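Side-chain contact in hypothetical sugar ABC-transporter sugar binding protein (Arthrobacter globiformis, PDB 7BVT), which binds cyclic alpha-maltosyl-1,6-maltose and probably delivers it to an ABC transporter for import: residues A[34-37]-A[43-46]. Numbering follows the deposited sequence.
Sequences HYWD and AFDA
An aromatic cluster of His34, Trp36 and Phe44 bridges strand 28-34, the following loop and helix 38-53, the first beta-to-alpha connection of a periplasmic-binding-protein type lobe. Phe44 reaches from the helix with its CG anti to the backbone N (chi1 -172°), which carries the ring toward both aromatic residues of the 34-37 segment. Trp36 supplies the closer partner: its CZ3 lies over one face of the Phe44 ring, displaced toward the rim, 3.6 Å from Phe44 CD1, while Trp36 CE3 passes 3.9 Å from Phe44 CB. The two planes are inclined at 55°, an oblique meeting. Against His34 the phenyl ring turns its edge instead, meeting the imidazole face in an edge-to-face pair with centroids 5.3 Å apart and Phe44 CD2 4.0 Å from His34 CD2. The imidazole is gripped at both nitrogens, each partner lying in the ring plane. Trp36 N donates to His34 ND1 at 2.9 Å, a somewhat bent bond, and at the other end a water lies 2.8 Å from His34 NE2 and donates to Asp45 OD1 at 2.7 Å, linking the end of the strand to the helix. Ile88 of strand 86-90 touches all three side chains, Trp328 of helix 322-332 meets Trp36 edge to face, and Trp36 NE1 is hydrogen-bonded to Glu297. A bound glucose unit lies about 7 Å from the Trp36 side chain, so the cluster lies near the sugar site, though Trp36 is not among the residues lining it. The two in-plane partners hold the rotation of the imidazole; with ND1 accepting from Trp36 N, a neutral ring protonated on NE2 is likely, and the Asp45 carboxylate, reached through the water, would probably polarise that end and suit this form.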
ATOM      1  N   HIS A  34       8.645   4.124  15.697  1.00 20.06           N
ATOM      2  CA  HIS A  34       7.888   4.356  14.453  1.00 18.17           C
ATOM      3  C   HIS A  34       8.780   5.202  13.561  1.00 22.54           C
ATOM      4  O   HIS A  34       9.804   5.655  14.091  1.00 21.91           O
ATOM      5  CB  HIS A  34       6.577   5.029  14.715  1.00 19.57           C
ATOM      6  CG  HIS A  34       6.795   6.389  15.266  1.00 19.79           C
ATOM      7  ND1 HIS A  34       6.979   7.476  14.434  1.00 20.65           N
ATOM      8  CD2 HIS A  34       6.819   6.826  16.549  1.00 21.77           C
ATOM      9  CE1 HIS A  34       7.085   8.564  15.201  1.00 21.20           C
ATOM     10  NE2 HIS A  34       7.020   8.208  16.503  1.00 21.44           N
ATOM     11  N   TYR A  35       8.386   5.410  12.320  1.00 20.39           N
ATOM     12  CA  TYR A  35       9.212   6.209  11.367  1.00 20.96           C
ATOM     13  C   TYR A  35       8.455   7.457  10.922  1.00 22.48           C
ATOM     14  O   TYR A  35       8.924   8.105   9.969  1.00 24.19           O
ATOM     15  CB  TYR A  35       9.750   5.360  10.197  1.00 23.35           C
ATOM     16  CG  TYR A  35       8.735   4.590   9.380  1.00 21.57           C
ATOM     17  CD1 TYR A  35       7.669   5.214   8.768  1.00 22.83           C
ATOM     18  CD2 TYR A  35       8.867   3.231   9.190  1.00 23.41           C
ATOM     19  CE1 TYR A  35       6.726   4.515   8.010  1.00 20.03           C
ATOM     20  CE2 TYR A  35       7.958   2.523   8.413  1.00 22.07           C
ATOM     21  CZ  TYR A  35       6.890   3.168   7.826  1.00 21.20           C
ATOM     22  OH  TYR A  35       6.020   2.431   7.055  1.00 20.75           O
ATOM     23  N   TRP A  36       7.332   7.797  11.529  1.00 20.54           N
ATOM     24  CA  TRP A  36       6.555   8.986  11.105  1.00 21.06           C
ATOM     25  C   TRP A  36       7.362  10.276  11.361  1.00 25.67           C
ATOM     26  O   TRP A  36       8.029  10.392  12.430  1.00 24.44           O
ATOM     27  CB  TRP A  36       5.196   9.040  11.797  1.00 22.26           C
ATOM     28  CG  TRP A  36       4.270   7.956  11.327  1.00 20.93           C
ATOM     29  CD1 TRP A  36       3.918   7.639  10.046  1.00 21.36           C
ATOM     30  CD2 TRP A  36       3.502   7.085  12.161  1.00 19.51           C
ATOM     31  NE1 TRP A  36       2.983   6.644  10.030  1.00 19.27           N
ATOM     32  CE2 TRP A  36       2.722   6.266  11.311  1.00 17.72           C
ATOM     33  CE3 TRP A  36       3.404   6.905  13.541  1.00 21.12           C
ATOM     34  CZ2 TRP A  36       1.867   5.284  11.808  1.00 20.09           C
ATOM     35  CZ3 TRP A  36       2.532   5.958  14.025  1.00 20.44           C
ATOM     36  CH2 TRP A  36       1.804   5.148  13.168  1.00 19.94           C
ATOM     37  N   ASP A  37       7.157  11.221  10.449  1.00 27.60           N
ATOM     38  CA  ASP A  37       7.651  12.611  10.530  1.00 32.12           C
ATOM     39  C   ASP A  37       6.474  13.568  10.415  1.00 29.16           C
ATOM     40  O   ASP A  37       5.344  13.166  10.083  1.00 28.77           O
ATOM     41  CB  ASP A  37       8.630  12.909   9.393  1.00 35.93           C
ATOM     42  CG  ASP A  37       9.875  12.038   9.420  1.00 44.97           C
ATOM     43  OD1 ASP A  37      10.372  11.737  10.534  1.00 46.70           O
ATOM     44  OD2 ASP A  37      10.333  11.654   8.325  1.00 52.13           O
ATOM     45  N   ALA A  43       0.592  14.079  14.957  1.00 23.77           N
ATOM     46  CA  ALA A  43      -0.712  13.434  15.231  1.00 21.84           C
ATOM     47  C   ALA A  43      -0.493  12.259  16.199  1.00 21.14           C
ATOM     48  O   ALA A  43      -1.339  12.044  17.094  1.00 20.80           O
ATOM     49  CB  ALA A  43      -1.343  12.948  13.942  1.00 22.72           C
ATOM     50  N   PHE A  44       0.518  11.453  15.931  1.00 19.14           N
ATOM     51  CA  PHE A  44       0.762  10.250  16.742  1.00 19.57           C
ATOM     52  C   PHE A  44       1.154  10.652  18.157  1.00 21.58           C
ATOM     53  O   PHE A  44       0.644  10.083  19.098  1.00 18.90           O
ATOM     54  CB  PHE A  44       1.842   9.366  16.139  1.00 17.25           C
ATOM     55  CG  PHE A  44       1.971   8.056  16.852  1.00 17.19           C
ATOM     56  CD1 PHE A  44       0.856   7.201  16.902  1.00 18.34           C
ATOM     57  CD2 PHE A  44       3.100   7.728  17.572  1.00 17.78           C
ATOM     58  CE1 PHE A  44       0.945   5.992  17.551  1.00 17.81           C
ATOM     59  CE2 PHE A  44       3.202   6.505  18.204  1.00 19.73           C
ATOM     60  CZ  PHE A  44       2.114   5.628  18.203  1.00 17.32           C
ATOM     61  N   ASP A  45       2.064  11.622  18.286  1.00 21.46           N
ATOM     62  CA  ASP A  45       2.455  12.123  19.625  1.00 22.81           C
ATOM     63  C   ASP A  45       1.231  12.648  20.363  1.00 22.08           C
ATOM     64  O   ASP A  45       1.178  12.395  21.563  1.00 21.45           O
ATOM     65  CB  ASP A  45       3.503  13.223  19.499  1.00 27.20           C
ATOM     66  CG  ASP A  45       4.861  12.750  19.030  1.00 27.57           C
ATOM     67  OD1 ASP A  45       5.196  11.550  19.155  1.00 31.53           O
ATOM     68  OD2 ASP A  45       5.611  13.608  18.561  1.00 38.68           O
ATOM     69  N   ALA A  46       0.287  13.326  19.714  1.00 21.27           N
ATOM     70  CA  ALA A  46      -0.914  13.872  20.391  1.00 24.96           C
ATOM     71  C   ALA A  46      -1.775  12.706  20.902  1.00 26.16           C
ATOM     72  O   ALA A  46      -2.294  12.766  22.017  1.00 24.04           O
ATOM     73  CB  ALA A  46      -1.724  14.743  19.467  1.00 26.07           C
TER
HETATM   74  O   HOH W   1       7.340  10.121  18.512  1.00 30.74           O